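Side-chain contacts in formylmethanofuran--tetrahydromethanopterin formyltransferase (Methanosarcina barkeri, PDB 1M5S), which catalyses the reversible transfer of a formyl group from formylmethanofuran to tetrahydromethanopterin, a step of methanogenesis from carbon dioxide: residues 58-61 against 62-66; 79-82 against 83-86. One frame throughout, in Å; residues are numbered along the deposited sequence.

Contact 1. Residues 58-61 against 62-66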
loop_
_atom_site.group_PDB
_atom_site.type_symbol
_atom_site.label_atom_id
_atom_site.label_comp_id
_atom_site.label_asym_id
_atom_site.label_seq_id
_atom_site.Cartn_x
_atom_site.Cartn_y
_atom_site.Cartn_z
ATOM N N ARG A 58 4.946 -7.032 14.633
ATOM C CA ARG A 58 3.880 -7.731 13.906
ATOM C C ARG A 58 2.538 -7.032 14.127
ATOM O O ARG A 58 2.365 -6.272 15.091
ATOM C CB ARG A 58 3.766 -9.174 14.403
ATOM C CG ARG A 58 3.299 -9.272 15.857
ATOM C CD ARG A 58 2.303 -10.410 16.092
ATOM N NE ARG A 58 2.020 -10.645 17.517
ATOM C CZ ARG A 58 0.789 -10.817 18.017
ATOM N NH1 ARG A 58 -0.290 -10.783 17.223
ATOM N NH2 ARG A 58 0.530 -11.032 19.314
ATOM N N LEU A 59 1.636 -7.215 13.172
ATOM C CA LEU A 59 0.284 -6.685 13.264
ATOM C C LEU A 59 -0.499 -7.397 14.356
ATOM O O LEU A 59 -0.320 -8.592 14.570
ATOM C CB LEU A 59 -0.421 -6.868 11.919
ATOM C CG LEU A 59 -0.252 -5.826 10.812
ATOM C CD1 LEU A 59 1.092 -5.152 10.894
ATOM C CD2 LEU A 59 -0.432 -6.514 9.471
ATOM N N ALA A 60 -1.363 -6.651 15.038
ATOM C CA ALA A 60 -2.256 -7.215 16.040
ATOM C C ALA A 60 -3.668 -7.356 15.491
ATOM O O ALA A 60 -4.235 -6.399 14.962
ATOM C CB ALA A 60 -2.271 -6.340 17.266
ATOM N N SER A 61 -4.225 -8.554 15.627
ATOM C CA SER A 61 -5.595 -8.840 15.224
ATOM C C SER A 61 -6.574 -8.136 16.153
ATOM O O SER A 61 -6.322 -8.021 17.349
ATOM C CB SER A 61 -5.841 -10.355 15.270
ATOM O OG SER A 61 -7.201 -10.669 15.031
ATOM N N PRO A 62 -7.745 -7.727 15.625
ATOM C CA PRO A 62 -8.827 -7.215 16.472
ATOM C C PRO A 62 -9.277 -8.234 17.531
ATOM O O PRO A 62 -9.835 -7.865 18.565
ATOM C CB PRO A 62 -9.941 -6.906 15.473
ATOM C CG PRO A 62 -9.241 -6.705 14.189
ATOM C CD PRO A 62 -8.116 -7.681 14.201
ATOM N N SER A 63 -9.005 -9.510 17.274
ATOM C CA SER A 63 -9.452 -10.582 18.151
ATOM C C SER A 63 -8.510 -10.798 19.335
ATOM O O SER A 63 -8.789 -11.620 20.203
ATOM C CB SER A 63 -9.603 -11.883 17.357
ATOM O OG SER A 63 -8.342 -12.394 16.961
ATOM N N GLU A 64 -7.445 -10.005 19.417
ATOM C CA GLU A 64 -6.456 -10.189 20.473
ATOM C C GLU A 64 -6.121 -8.925 21.264
ATOM O O GLU A 64 -5.408 -8.990 22.258
ATOM C CB GLU A 64 -5.174 -10.791 19.888
ATOM C CG GLU A 64 -4.270 -9.787 19.189
ATOM C CD GLU A 64 -3.029 -10.419 18.608
ATOM O OE1 GLU A 64 -2.247 -11.002 19.380
ATOM O OE2 GLU A 64 -2.829 -10.329 17.378
ATOM N N THR A 65 -6.601 -7.772 20.806
ATOM C CA THR A 65 -6.274 -6.499 21.450
ATOM C C THR A 65 -7.262 -6.169 22.564
ATOM O O THR A 65 -8.399 -6.652 22.558
ATOM C CB THR A 65 -6.279 -5.333 20.443
ATOM O OG1 THR A 65 -7.565 -5.252 19.816
ATOM C CG2 THR A 65 -5.193 -5.530 19.392
ATOM N N PRO A 66 -6.834 -5.347 23.542
ATOM C CA PRO A 66 -7.640 -5.010 24.721
ATOM C C PRO A 66 -8.963 -4.349 24.341
ATOM O O PRO A 66 -9.994 -4.608 24.964
ATOM C CB PRO A 66 -6.747 -4.052 25.492
ATOM C CG PRO A 66 -5.363 -4.433 25.072
ATOM C CD PRO A 66 -5.501 -4.725 23.617
#
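Arg58 meets Glu64 end-on, with two nitrogens against two oxygens: NH1 lies 2.6 Å from OE2 of Glu64, and NH2 lies 2.8 Å from its OE1. Both oxygens are met on their syn side and lie near the guanidinium plane, yet the two flat groups are twisted 34° apart. OE2 accepts a second hydrogen bond, on its anti lone pair, from Ser61 N at 2.9 Å, so the backbone just past the strand helps to hold the carboxylate's rotation. The Glu64 chain reaches there by running extended beyond CG (chi2 -179°). A valine in place of Glu64 would probably leave Arg58 with little more than a long, weak ion pair to Glu191, and Ser61 N without this acceptor. Residues 61-64 form a type I beta turn just past strand 53-60, closed by Glu64 N to Ser61 O at 3.1 Å, with Pro62 and Ser63 at its corners. An ST turn is superposed on it: Ser63 N bonds Ser61 OG at 3.1 Å. That hydroxyl also receives Ser63 OG at 2.8 Å, and it is hydrogen-bonded to Glu189 of the second subunit as well. Farther along, Thr65 CG2 packs 3.7 Å from Ala60 CB, and both side chains rest on Leu24 of strand 12-26.

Contact 2. Residues 79-82 against 83-86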
loop_
_atom_site.group_PDB
_atom_site.type_symbol
_atom_site.label_atom_id
_atom_site.label_comp_id
_atom_site.label_asym_id
_atom_site.label_seq_id
_atom_site.Cartn_x
_atom_site.Cartn_y
_atom_site.Cartn_z
ATOM N N PHE A 79 20.209 1.032 24.816
ATOM C CA PHE A 79 21.184 0.389 25.698
ATOM C C PHE A 79 20.855 0.528 27.180
ATOM O O PHE A 79 20.774 -0.473 27.887
ATOM C CB PHE A 79 22.598 0.905 25.414
ATOM C CG PHE A 79 23.274 0.200 24.272
ATOM C CD1 PHE A 79 23.050 -1.159 24.052
ATOM C CD2 PHE A 79 24.080 0.901 23.378
ATOM C CE1 PHE A 79 23.610 -1.814 22.954
ATOM C CE2 PHE A 79 24.651 0.259 22.274
ATOM C CZ PHE A 79 24.412 -1.104 22.062
ATOM N N LYS A 80 20.558 1.749 27.617
ATOM C CA LYS A 80 20.221 2.003 29.017
ATOM C C LYS A 80 18.720 2.217 29.243
ATOM O O LYS A 80 18.068 2.896 28.456
ATOM C CB LYS A 80 21.002 3.217 29.517
ATOM C CG LYS A 80 22.365 2.869 30.095
ATOM C CD LYS A 80 23.499 3.519 29.318
ATOM C CE LYS A 80 24.848 3.061 29.857
ATOM N NZ LYS A 80 24.930 1.570 29.941
ATOM N N TYR A 81 18.198 1.688 30.352
ATOM C CA TYR A 81 16.787 1.838 30.732
ATOM C C TYR A 81 16.314 3.293 30.856
ATOM O O TYR A 81 15.123 3.573 30.710
ATOM C CB TYR A 81 16.514 1.136 32.065
ATOM C CG TYR A 81 16.070 -0.310 31.967
ATOM C CD1 TYR A 81 15.313 -0.767 30.887
ATOM C CD2 TYR A 81 16.364 -1.208 32.990
ATOM C CE1 TYR A 81 14.856 -2.096 30.837
ATOM C CE2 TYR A 81 15.920 -2.530 32.951
ATOM C CZ TYR A 81 15.168 -2.969 31.875
ATOM O OH TYR A 81 14.725 -4.274 31.857
ATOM N N GLU A 82 17.221 4.184 31.251
ATOM C CA GLU A 82 16.925 5.611 31.368
ATOM C C GLU A 82 16.586 6.211 30.006
ATOM O O GLU A 82 15.624 6.974 29.870
ATOM C CB GLU A 82 18.128 6.346 31.974
ATOM C CG GLU A 82 18.065 7.876 31.895
ATOM C CD GLU A 82 19.383 8.544 32.284
ATOM O OE1 GLU A 82 19.940 8.198 33.350
ATOM O OE2 GLU A 82 19.858 9.421 31.528
ATOM N N ALA A 83 17.401 5.878 29.010
ATOM C CA ALA A 83 17.195 6.343 27.646
ATOM C C ALA A 83 15.889 5.816 27.043
ATOM O O ALA A 83 15.218 6.526 26.297
ATOM C CB ALA A 83 18.381 5.936 26.777
ATOM N N LEU A 84 15.510 4.598 27.419
ATOM C CA LEU A 84 14.304 3.951 26.908
ATOM C C LEU A 84 13.019 4.673 27.315
ATOM O O LEU A 84 12.179 4.967 26.464
ATOM C CB LEU A 84 14.243 2.497 27.381
ATOM C CG LEU A 84 13.214 1.616 26.670
ATOM C CD1 LEU A 84 13.410 1.738 25.162
ATOM C CD2 LEU A 84 13.346 0.169 27.119
ATOM N N GLU A 85 12.856 4.919 28.614
ATOM C CA GLU A 85 11.727 5.688 29.133
ATOM C C GLU A 85 11.622 7.021 28.408
ATOM O O GLU A 85 10.536 7.439 28.018
ATOM C CB GLU A 85 11.889 5.929 30.642
ATOM C CG GLU A 85 10.820 6.839 31.265
ATOM C CD GLU A 85 10.672 6.652 32.773
ATOM O OE1 GLU A 85 11.698 6.685 33.486
ATOM O OE2 GLU A 85 9.526 6.489 33.246
ATOM N N GLU A 86 12.771 7.639 28.161
ATOM C CA GLU A 86 12.839 8.900 27.433
ATOM C C GLU A 86 12.327 8.734 26.002
ATOM O O GLU A 86 11.521 9.537 25.533
ATOM C CB GLU A 86 14.284 9.410 27.416
ATOM C CG GLU A 86 14.471 10.836 26.908
ATOM C CD GLU A 86 15.940 11.243 26.829
ATOM O OE1 GLU A 86 16.780 10.637 27.535
ATOM O OE2 GLU A 86 16.258 12.169 26.055
#
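Tyr81 and Leu84 lie one turn apart at the start of helix 81-95, with CD2 of Leu84 coming to the edge of the tyrosine ring, near its plane, 4.4 Å from CD1 of Tyr81. The contact is thus a loose apolar touch, and the ring instead makes cation-pi interactions with Lys19 and Lys113. Leu84 is buried: with CG anti to the backbone N (chi1 -167°), its side chain packs on Ile76 and Thr78 of strand 71-78 and on Ala21 and Ala157, seating the helix against the neighbouring strands. Ala83, on the adjoining side, touches Thr78, and its CB also sits 3.5 Å from Lys80 O. Lys80 holds the N-cap position, and its carbonyl takes the first helical bond, from Leu84 N at 3.2 Å. The next two, Glu85 N to Tyr81 O and Glu86 N to Glu82 O, are weak, both at 3.4 Å. Glu82 and Glu86 extend from successive turns of the helix, Glu82 OE2 standing 5.2 Å from Glu86 OE1, whereas Glu85 makes a weak, long ion pair with Lys120. Glu86 also has Glu90, a like charge, close by farther along the helix. Such a cluster of acids in the first turns is probably favoured by the positive end of the helix dipole, which would partly offset any repulsion between Glu82 and Glu86.

Contacts 1 and 2 follow one another along the chain and do not touch: their centres are 27 Å apart and their nearest atoms about 16 Å. Strand 71-78 joins them. It pairs antiparallel with strand 53-60, where Arg58 bonds to Tyr73 through the backbone, and its later residues, Ile76 and Thr78, lie under the helix of contact 2. Strand 12-26 is a second shared support, with Leu24 beneath contact 1 and Ala21 beneath contact 2. They differ in the homotetramer: the turn of contact 1 reaches a second subunit, whereas no other chain of the assembly touches residues 79-86. Contact 1 thus lies beside a subunit interface, while contact 2 packs within its own chain.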